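Local coordinates for protein glucanase (Klebsiella pneumoniae, PDB 5GY3) that probably cuts internal beta-1,4-glucosidic bonds of cellulose and related beta-glucans, as a family 8 glycosyl hydrolase, at residues A[17-29]-A[64-76]. Numbering follows the deposited sequence.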
ATOM      1  N   ARG A  17     -13.535  -0.853 -13.182  1.00 14.09           N
ATOM      2  CA  ARG A  17     -13.226  -1.613 -11.971  1.00 14.04           C
ATOM      3  C   ARG A  17     -12.026  -2.524 -12.179  1.00 18.64           C
ATOM      4  O   ARG A  17     -11.876  -3.139 -13.240  1.00 17.41           O
ATOM      5  CB  ARG A  17     -14.419  -2.477 -11.539  1.00 17.59           C
ATOM      6  CG  ARG A  17     -15.596  -1.718 -11.021  1.00 19.44           C
ATOM      7  CD  ARG A  17     -16.765  -2.637 -10.624  1.00 22.70           C
ATOM      8  NE  ARG A  17     -17.393  -3.247 -11.797  1.00 23.90           N
ATOM      9  CZ  ARG A  17     -17.555  -4.555 -11.978  1.00 26.04           C
ATOM     10  NH1 ARG A  17     -17.165  -5.417 -11.050  1.00 26.08           N
ATOM     11  NH2 ARG A  17     -18.125  -4.998 -13.086  1.00 23.80           N
ATOM     12  N   ILE A  18     -11.177  -2.617 -11.148  1.00 12.21           N
ATOM     13  CA  ILE A  18     -10.166  -3.667 -11.037  1.00 12.00           C
ATOM     14  C   ILE A  18     -10.744  -4.765 -10.159  1.00 17.14           C
ATOM     15  O   ILE A  18     -11.275  -4.487  -9.074  1.00 14.38           O
ATOM     16  CB  ILE A  18      -8.853  -3.133 -10.440  1.00 13.44           C
ATOM     17  CG1 ILE A  18      -8.208  -2.144 -11.406  1.00 11.76           C
ATOM     18  CG2 ILE A  18      -7.891  -4.288 -10.141  1.00 13.44           C
ATOM     19  CD1 ILE A  18      -7.579  -2.783 -12.632  1.00 12.63           C
ATOM     20  N   ILE A  19     -10.650  -6.005 -10.625  1.00 12.89           N
ATOM     21  CA  ILE A  19     -11.349  -7.129 -10.015  1.00 17.67           C
ATOM     22  C   ILE A  19     -10.338  -7.999  -9.287  1.00 18.04           C
ATOM     23  O   ILE A  19      -9.384  -8.502  -9.896  1.00 17.97           O
ATOM     24  CB  ILE A  19     -12.111  -7.944 -11.072  1.00 19.08           C
ATOM     25  CG1 ILE A  19     -13.175  -7.081 -11.740  1.00 23.88           C
ATOM     26  CG2 ILE A  19     -12.757  -9.123 -10.443  1.00 31.07           C
ATOM     27  CD1 ILE A  19     -14.126  -6.437 -10.777  1.00 21.95           C
ATOM     28  N   ASP A  20     -10.547  -8.172  -7.982  1.00 20.15           N
ATOM     29  CA  ASP A  20      -9.774  -9.105  -7.162  1.00 21.31           C
ATOM     30  C   ASP A  20     -10.396 -10.486  -7.377  1.00 28.20           C
ATOM     31  O   ASP A  20     -11.260 -10.941  -6.623  1.00 26.07           O
ATOM     32  CB  ASP A  20      -9.813  -8.665  -5.698  1.00 25.89           C
ATOM     33  CG  ASP A  20      -8.731  -9.310  -4.834  1.00 28.39           C
ATOM     34  OD1 ASP A  20      -8.270 -10.425  -5.152  1.00 26.62           O
ATOM     35  OD2 ASP A  20      -8.347  -8.682  -3.817  1.00 26.34           O
ATOM     36  N   THR A  21      -9.967 -11.152  -8.460  1.00 27.20           N
ATOM     37  CA  THR A  21     -10.634 -12.380  -8.892  1.00 27.07           C
ATOM     38  C   THR A  21     -10.408 -13.543  -7.933  1.00 31.93           C
ATOM     39  O   THR A  21     -11.143 -14.535  -8.007  1.00 34.74           O
ATOM     40  CB  THR A  21     -10.192 -12.788 -10.310  1.00 30.98           C
ATOM     41  OG1 THR A  21      -8.767 -12.731 -10.425  1.00 27.98           O
ATOM     42  CG2 THR A  21     -10.822 -11.883 -11.379  1.00 25.59           C
ATOM     43  N   ALA A  22      -9.416 -13.452  -7.045  1.00 27.96           N
ATOM     44  CA  ALA A  22      -9.229 -14.445  -5.997  1.00 34.07           C
ATOM     45  C   ALA A  22     -10.055 -14.160  -4.750  1.00 33.01           C
ATOM     46  O   ALA A  22     -10.225 -15.060  -3.921  1.00 40.18           O
ATOM     47  CB  ALA A  22      -7.749 -14.536  -5.604  1.00 31.59           C
ATOM     48  N   ASN A  23     -10.571 -12.939  -4.599  1.00 30.09           N
ATOM     49  CA  ASN A  23     -11.343 -12.574  -3.416  1.00 30.23           C
ATOM     50  C   ASN A  23     -12.782 -12.220  -3.771  1.00 27.18           C
ATOM     51  O   ASN A  23     -13.300 -11.182  -3.342  1.00 24.51           O
ATOM     52  CB  ASN A  23     -10.687 -11.407  -2.677  1.00 32.52           C
ATOM     53  CG  ASN A  23      -9.650 -11.864  -1.669  1.00 39.87           C
ATOM     54  OD1 ASN A  23      -9.150 -12.990  -1.737  1.00 43.82           O
ATOM     55  ND2 ASN A  23      -9.331 -10.996  -0.717  1.00 39.12           N
ATOM     56  N   GLY A  24     -13.443 -13.086  -4.537  1.00 23.53           N
ATOM     57  CA  GLY A  24     -14.843 -12.864  -4.838  1.00 25.62           C
ATOM     58  C   GLY A  24     -15.105 -11.761  -5.833  1.00 24.57           C
ATOM     59  O   GLY A  24     -16.213 -11.218  -5.863  1.00 22.01           O
ATOM     60  N   ASN A  25     -14.101 -11.407  -6.641  1.00 25.75           N
ATOM     61  CA  ASN A  25     -14.237 -10.422  -7.713  1.00 25.13           C
ATOM     62  C   ASN A  25     -14.554  -9.023  -7.194  1.00 22.12           C
ATOM     63  O   ASN A  25     -15.138  -8.209  -7.915  1.00 20.96           O
ATOM     64  CB  ASN A  25     -15.295 -10.847  -8.739  1.00 25.29           C
ATOM     65  CG  ASN A  25     -14.864 -12.045  -9.555  1.00 32.58           C
ATOM     66  OD1 ASN A  25     -13.677 -12.231  -9.830  1.00 30.31           O
ATOM     67  ND2 ASN A  25     -15.829 -12.875  -9.939  1.00 40.44           N
ATOM     68  N   VAL A  26     -14.172  -8.712  -5.956  1.00 19.35           N
ATOM     69  CA  VAL A  26     -14.488  -7.401  -5.396  1.00 16.55           C
ATOM     70  C   VAL A  26     -13.498  -6.379  -5.926  1.00 15.41           C
ATOM     71  O   VAL A  26     -12.474  -6.736  -6.523  1.00 16.99           O
ATOM     72  CB  VAL A  26     -14.479  -7.401  -3.854  1.00 19.91           C
ATOM     73  CG1 VAL A  26     -15.560  -8.322  -3.304  1.00 20.54           C
ATOM     74  CG2 VAL A  26     -13.099  -7.776  -3.322  1.00 18.80           C
ATOM     75  N   SER A  27     -13.806  -5.108  -5.713  1.00 15.10           N
ATOM     76  CA  SER A  27     -12.908  -4.006  -6.015  1.00 12.91           C
ATOM     77  C   SER A  27     -12.645  -3.226  -4.736  1.00 15.33           C
ATOM     78  O   SER A  27     -13.465  -3.219  -3.816  1.00 14.56           O
ATOM     79  CB  SER A  27     -13.499  -3.075  -7.075  1.00 15.69           C
ATOM     80  OG  SER A  27     -13.617  -3.736  -8.320  1.00 15.85           O
ATOM     81  N   HIS A  28     -11.496  -2.560  -4.676  1.00 12.71           N
ATOM     82  CA  HIS A  28     -11.181  -1.787  -3.487  1.00 13.27           C
ATOM     83  C   HIS A  28     -10.255  -0.642  -3.864  1.00 13.29           C
ATOM     84  O   HIS A  28      -9.729  -0.579  -4.978  1.00 12.84           O
ATOM     85  CB  HIS A  28     -10.569  -2.664  -2.392  1.00 12.15           C
ATOM     86  CG  HIS A  28      -9.642  -3.720  -2.902  1.00 16.19           C
ATOM     87  ND1 HIS A  28      -8.450  -3.428  -3.528  1.00 15.32           N
ATOM     88  CD2 HIS A  28      -9.737  -5.073  -2.882  1.00 17.43           C
ATOM     89  CE1 HIS A  28      -7.845  -4.555  -3.867  1.00 18.36           C
ATOM     90  NE2 HIS A  28      -8.606  -5.568  -3.486  1.00 19.77           N
ATOM     91  N   THR A  29     -10.073   0.282  -2.921  1.00 10.08           N
ATOM     92  CA  THR A  29      -9.300   1.478  -3.246  1.00 10.56           C
ATOM     93  C   THR A  29      -7.818   1.169  -3.404  1.00 13.42           C
ATOM     94  O   THR A  29      -7.134   1.844  -4.181  1.00 12.56           O
ATOM     95  CB  THR A  29      -9.543   2.566  -2.201  1.00 12.68           C
ATOM     96  OG1 THR A  29      -9.392   2.033  -0.879  1.00 10.98           O
ATOM     97  CG2 THR A  29     -10.951   3.094  -2.349  1.00 10.76           C
ATOM     98  N   ASN A  64     -16.287  13.410   3.861  1.00 17.41           N
ATOM     99  CA  ASN A  64     -14.921  13.763   4.217  1.00 16.17           C
ATOM    100  C   ASN A  64     -13.959  13.790   3.038  1.00 14.51           C
ATOM    101  O   ASN A  64     -12.780  14.073   3.246  1.00 13.19           O
ATOM    102  CB  ASN A  64     -14.381  12.812   5.314  1.00 14.50           C
ATOM    103  CG  ASN A  64     -14.387  11.349   4.899  1.00 15.61           C
ATOM    104  OD1 ASN A  64     -14.382  11.015   3.712  1.00 14.86           O
ATOM    105  ND2 ASN A  64     -14.377  10.461   5.890  1.00 16.66           N
ATOM    106  N   GLY A  65     -14.415  13.525   1.814  1.00 13.48           N
ATOM    107  CA  GLY A  65     -13.534  13.574   0.661  1.00 13.96           C
ATOM    108  C   GLY A  65     -12.685  12.341   0.431  1.00 14.45           C
ATOM    109  O   GLY A  65     -11.908  12.321  -0.538  1.00 11.40           O
ATOM    110  N   LEU A  66     -12.801  11.312   1.275  1.00 11.32           N
ATOM    111  CA  LEU A  66     -12.051  10.081   1.090  1.00 11.77           C
ATOM    112  C   LEU A  66     -12.932   9.098   0.310  1.00  9.79           C
ATOM    113  O   LEU A  66     -13.873   9.508  -0.373  1.00 14.40           O
ATOM    114  CB  LEU A  66     -11.572   9.565   2.448  1.00  9.48           C
ATOM    115  CG  LEU A  66     -10.615  10.533   3.166  1.00 12.57           C
ATOM    116  CD1 LEU A  66     -10.351  10.051   4.581  1.00 14.55           C
ATOM    117  CD2 LEU A  66      -9.317  10.621   2.376  1.00 11.27           C
ATOM    118  N   PHE A  67     -12.641   7.804   0.379  1.00  9.88           N
ATOM    119  CA  PHE A  67     -13.328   6.832  -0.460  1.00 11.79           C
ATOM    120  C   PHE A  67     -13.744   5.624   0.366  1.00 11.70           C
ATOM    121  O   PHE A  67     -12.936   5.085   1.128  1.00 14.78           O
ATOM    122  CB  PHE A  67     -12.430   6.384  -1.625  1.00 11.03           C
ATOM    123  CG  PHE A  67     -11.956   7.520  -2.481  1.00 11.43           C
ATOM    124  CD1 PHE A  67     -10.792   8.202  -2.170  1.00  9.43           C
ATOM    125  CD2 PHE A  67     -12.689   7.927  -3.582  1.00 13.61           C
ATOM    126  CE1 PHE A  67     -10.364   9.273  -2.956  1.00 12.99           C
ATOM    127  CE2 PHE A  67     -12.264   8.985  -4.377  1.00 14.65           C
ATOM    128  CZ  PHE A  67     -11.108   9.662  -4.055  1.00 13.71           C
ATOM    129  N   TYR A  68     -14.994   5.182   0.196  1.00 14.12           N
ATOM    130  CA  TYR A  68     -15.384   3.860   0.681  1.00 13.03           C
ATOM    131  C   TYR A  68     -14.424   2.817   0.120  1.00 15.53           C
ATOM    132  O   TYR A  68     -14.126   2.818  -1.076  1.00 13.46           O
ATOM    133  CB  TYR A  68     -16.820   3.544   0.254  1.00 16.82           C
ATOM    134  CG  TYR A  68     -17.812   4.624   0.622  1.00 16.61           C
ATOM    135  CD1 TYR A  68     -17.901   5.097   1.924  1.00 22.67           C
ATOM    136  CD2 TYR A  68     -18.656   5.172  -0.333  1.00 20.13           C
ATOM    137  CE1 TYR A  68     -18.810   6.079   2.268  1.00 24.05           C
ATOM    138  CE2 TYR A  68     -19.567   6.162  -0.000  1.00 23.60           C
ATOM    139  CZ  TYR A  68     -19.639   6.611   1.301  1.00 24.65           C
ATOM    140  OH  TYR A  68     -20.543   7.596   1.641  1.00 28.01           O
ATOM    141  N   TRP A  69     -13.924   1.931   0.985  1.00 12.23           N
ATOM    142  CA  TRP A  69     -12.745   1.168   0.590  1.00 15.04           C
ATOM    143  C   TRP A  69     -13.056  -0.051  -0.266  1.00 13.65           C
ATOM    144  O   TRP A  69     -12.177  -0.492  -1.001  1.00 13.50           O
ATOM    145  CB  TRP A  69     -11.940   0.723   1.816  1.00 13.03           C
ATOM    146  CG  TRP A  69     -12.520  -0.463   2.550  1.00 16.22           C
ATOM    147  CD1 TRP A  69     -13.574  -0.454   3.416  1.00 18.56           C
ATOM    148  CD2 TRP A  69     -12.057  -1.824   2.490  1.00 14.28           C
ATOM    149  NE1 TRP A  69     -13.800  -1.728   3.903  1.00 16.64           N
ATOM    150  CE2 TRP A  69     -12.884  -2.584   3.345  1.00 20.00           C
ATOM    151  CE3 TRP A  69     -11.025  -2.472   1.794  1.00 16.73           C
ATOM    152  CZ2 TRP A  69     -12.713  -3.960   3.521  1.00 22.84           C
ATOM    153  CZ3 TRP A  69     -10.857  -3.838   1.970  1.00 23.72           C
ATOM    154  CH2 TRP A  69     -11.694  -4.564   2.830  1.00 23.86           C
ATOM    155  N   ARG A  70     -14.267  -0.601  -0.204  1.00 15.14           N
ATOM    156  CA  ARG A  70     -14.552  -1.888  -0.825  1.00 16.48           C
ATOM    157  C   ARG A  70     -15.860  -1.843  -1.606  1.00 17.11           C
ATOM    158  O   ARG A  70     -16.840  -1.234  -1.167  1.00 16.22           O
ATOM    159  CB  ARG A  70     -14.618  -2.984   0.242  1.00 16.87           C
ATOM    160  CG  ARG A  70     -14.710  -4.409  -0.291  1.00 18.70           C
ATOM    161  CD  ARG A  70     -14.554  -5.376   0.885  1.00 23.33           C
ATOM    162  NE  ARG A  70     -14.827  -6.770   0.543  1.00 25.72           N
ATOM    163  CZ  ARG A  70     -16.047  -7.299   0.520  1.00 27.82           C
ATOM    164  NH1 ARG A  70     -17.102  -6.541   0.791  1.00 22.99           N
ATOM    165  NH2 ARG A  70     -16.212  -8.581   0.214  1.00 25.96           N
ATOM    166  N   TYR A  71     -15.870  -2.517  -2.756  1.00 14.05           N
ATOM    167  CA  TYR A  71     -17.039  -2.602  -3.624  1.00 18.25           C
ATOM    168  C   TYR A  71     -17.296  -4.068  -3.942  1.00 15.71           C
ATOM    169  O   TYR A  71     -16.460  -4.719  -4.579  1.00 16.15           O
ATOM    170  CB  TYR A  71     -16.817  -1.796  -4.912  1.00 17.79           C
ATOM    171  CG  TYR A  71     -17.997  -1.803  -5.867  1.00 16.30           C
ATOM    172  CD1 TYR A  71     -19.019  -0.876  -5.742  1.00 17.20           C
ATOM    173  CD2 TYR A  71     -18.073  -2.732  -6.899  1.00 20.33           C
ATOM    174  CE1 TYR A  71     -20.088  -0.868  -6.616  1.00 19.42           C
ATOM    175  CE2 TYR A  71     -19.145  -2.730  -7.784  1.00 22.21           C
ATOM    176  CZ  TYR A  71     -20.146  -1.797  -7.633  1.00 19.79           C
ATOM    177  OH  TYR A  71     -21.212  -1.791  -8.504  1.00 25.86           O
ATOM    178  N   ASN A  72     -18.431  -4.597  -3.474  1.00 19.60           N
ATOM    179  CA  ASN A  72     -18.790  -5.992  -3.718  1.00 21.33           C
ATOM    180  C   ASN A  72     -19.954  -6.048  -4.703  1.00 22.34           C
ATOM    181  O   ASN A  72     -21.104  -5.780  -4.322  1.00 21.22           O
ATOM    182  CB  ASN A  72     -19.154  -6.700  -2.407  1.00 16.05           C
ATOM    183  CG  ASN A  72     -19.434  -8.188  -2.599  1.00 22.57           C
ATOM    184  OD1 ASN A  72     -19.397  -8.702  -3.718  1.00 23.48           O
ATOM    185  ND2 ASN A  72     -19.695  -8.887  -1.501  1.00 20.17           N
ATOM    186  N   PRO A  73     -19.715  -6.407  -5.971  1.00 21.76           N
ATOM    187  CA  PRO A  73     -20.777  -6.283  -6.987  1.00 23.13           C
ATOM    188  C   PRO A  73     -21.922  -7.272  -6.817  1.00 27.31           C
ATOM    189  O   PRO A  73     -22.997  -7.045  -7.383  1.00 31.15           O
ATOM    190  CB  PRO A  73     -20.028  -6.522  -8.304  1.00 24.22           C
ATOM    191  CG  PRO A  73     -18.871  -7.384  -7.921  1.00 24.78           C
ATOM    192  CD  PRO A  73     -18.458  -6.934  -6.542  1.00 24.00           C
ATOM    193  N   VAL A  74     -21.737  -8.360  -6.063  1.00 24.34           N
ATOM    194  CA  VAL A  74     -22.827  -9.311  -5.851  1.00 27.89           C
ATOM    195  C   VAL A  74     -23.612  -9.023  -4.582  1.00 29.82           C
ATOM    196  O   VAL A  74     -24.651  -9.662  -4.346  1.00 28.70           O
ATOM    197  CB  VAL A  74     -22.308 -10.762  -5.797  1.00 28.28           C
ATOM    198  CG1 VAL A  74     -21.360 -11.027  -6.948  1.00 32.05           C
ATOM    199  CG2 VAL A  74     -21.644 -11.050  -4.455  1.00 33.71           C
ATOM    200  N   ALA A  75     -23.158  -8.081  -3.760  1.00 25.39           N
ATOM    201  CA  ALA A  75     -23.839  -7.776  -2.516  1.00 25.87           C
ATOM    202  C   ALA A  75     -25.102  -6.957  -2.777  1.00 26.07           C
ATOM    203  O   ALA A  75     -25.163  -6.187  -3.738  1.00 26.83           O
ATOM    204  CB  ALA A  75     -22.913  -7.009  -1.575  1.00 24.39           C
ATOM    205  N   PRO A  76     -26.132  -7.125  -1.937  1.00 25.72           N
ATOM    206  CA  PRO A  76     -27.334  -6.281  -2.064  1.00 27.46           C
ATOM    207  C   PRO A  76     -27.011  -4.797  -2.039  1.00 27.32           C
ATOM    208  O   PRO A  76     -27.558  -4.016  -2.825  1.00 29.52           O
ATOM    209  CB  PRO A  76     -28.180  -6.703  -0.855  1.00 28.47           C
ATOM    210  CG  PRO A  76     -27.719  -8.089  -0.532  1.00 28.12           C
ATOM    211  CD  PRO A  76     -26.251  -8.115  -0.852  1.00 27.38           C
TER
HETATM  212  O   HOH W   1     -13.701 -10.229  -0.677  1.00 34.28           O
HETATM  213  O   HOH W   2     -18.256 -10.943  -3.819  1.00 28.95           O
HETATM  214  O   HOH W   3     -10.485   4.043   0.922  1.00 12.66           O
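Ser27 and Tyr71 form the hydrogen-bonded pair of a short antiparallel ladder: Ser27 N reaches Tyr71 O at 2.9 Å, almost straight, and Tyr71 N returns to Ser27 O at 2.7 Å. Their side chains share one face of the ladder. There the Arg17 side chain runs at about a right angle to that of Tyr71, its CD 3.7 Å from Tyr71 CE2, while the Arg17 guanidinium is salt-bridged to Asp15 and helix 45-59 contributes Trp54, edge-to-face with Tyr71. Small serine suits this buried place: its OG donates a hydrogen bond to Ile18 O (2.6 Å), from above the carbonyl plane.

On the other face chi1 of Arg70 (-172°) swings CG away from the backbone N, and the extended chain carries one guanidinium face over Val26 CG1, NH2 to CG1 3.6 Å. A water links this NH2 to Asn23 O. His28 suits its place by using both ring nitrogens: NE2-H points at Asp20 OD2, in the imidazole plane, and ND1 caps Gly31 N. Thr29 N hydrogen-bonds to Trp69 O (3.0 Å), and its methyl CG2 packs on Phe67 CB; its side chain comes within about 6 Å of that of Asp87, a predicted active-site residue. The ladder thus joins two loops of the family's (alpha/alpha)6 barrel and leads into the histidine N-cap of helix 29-41.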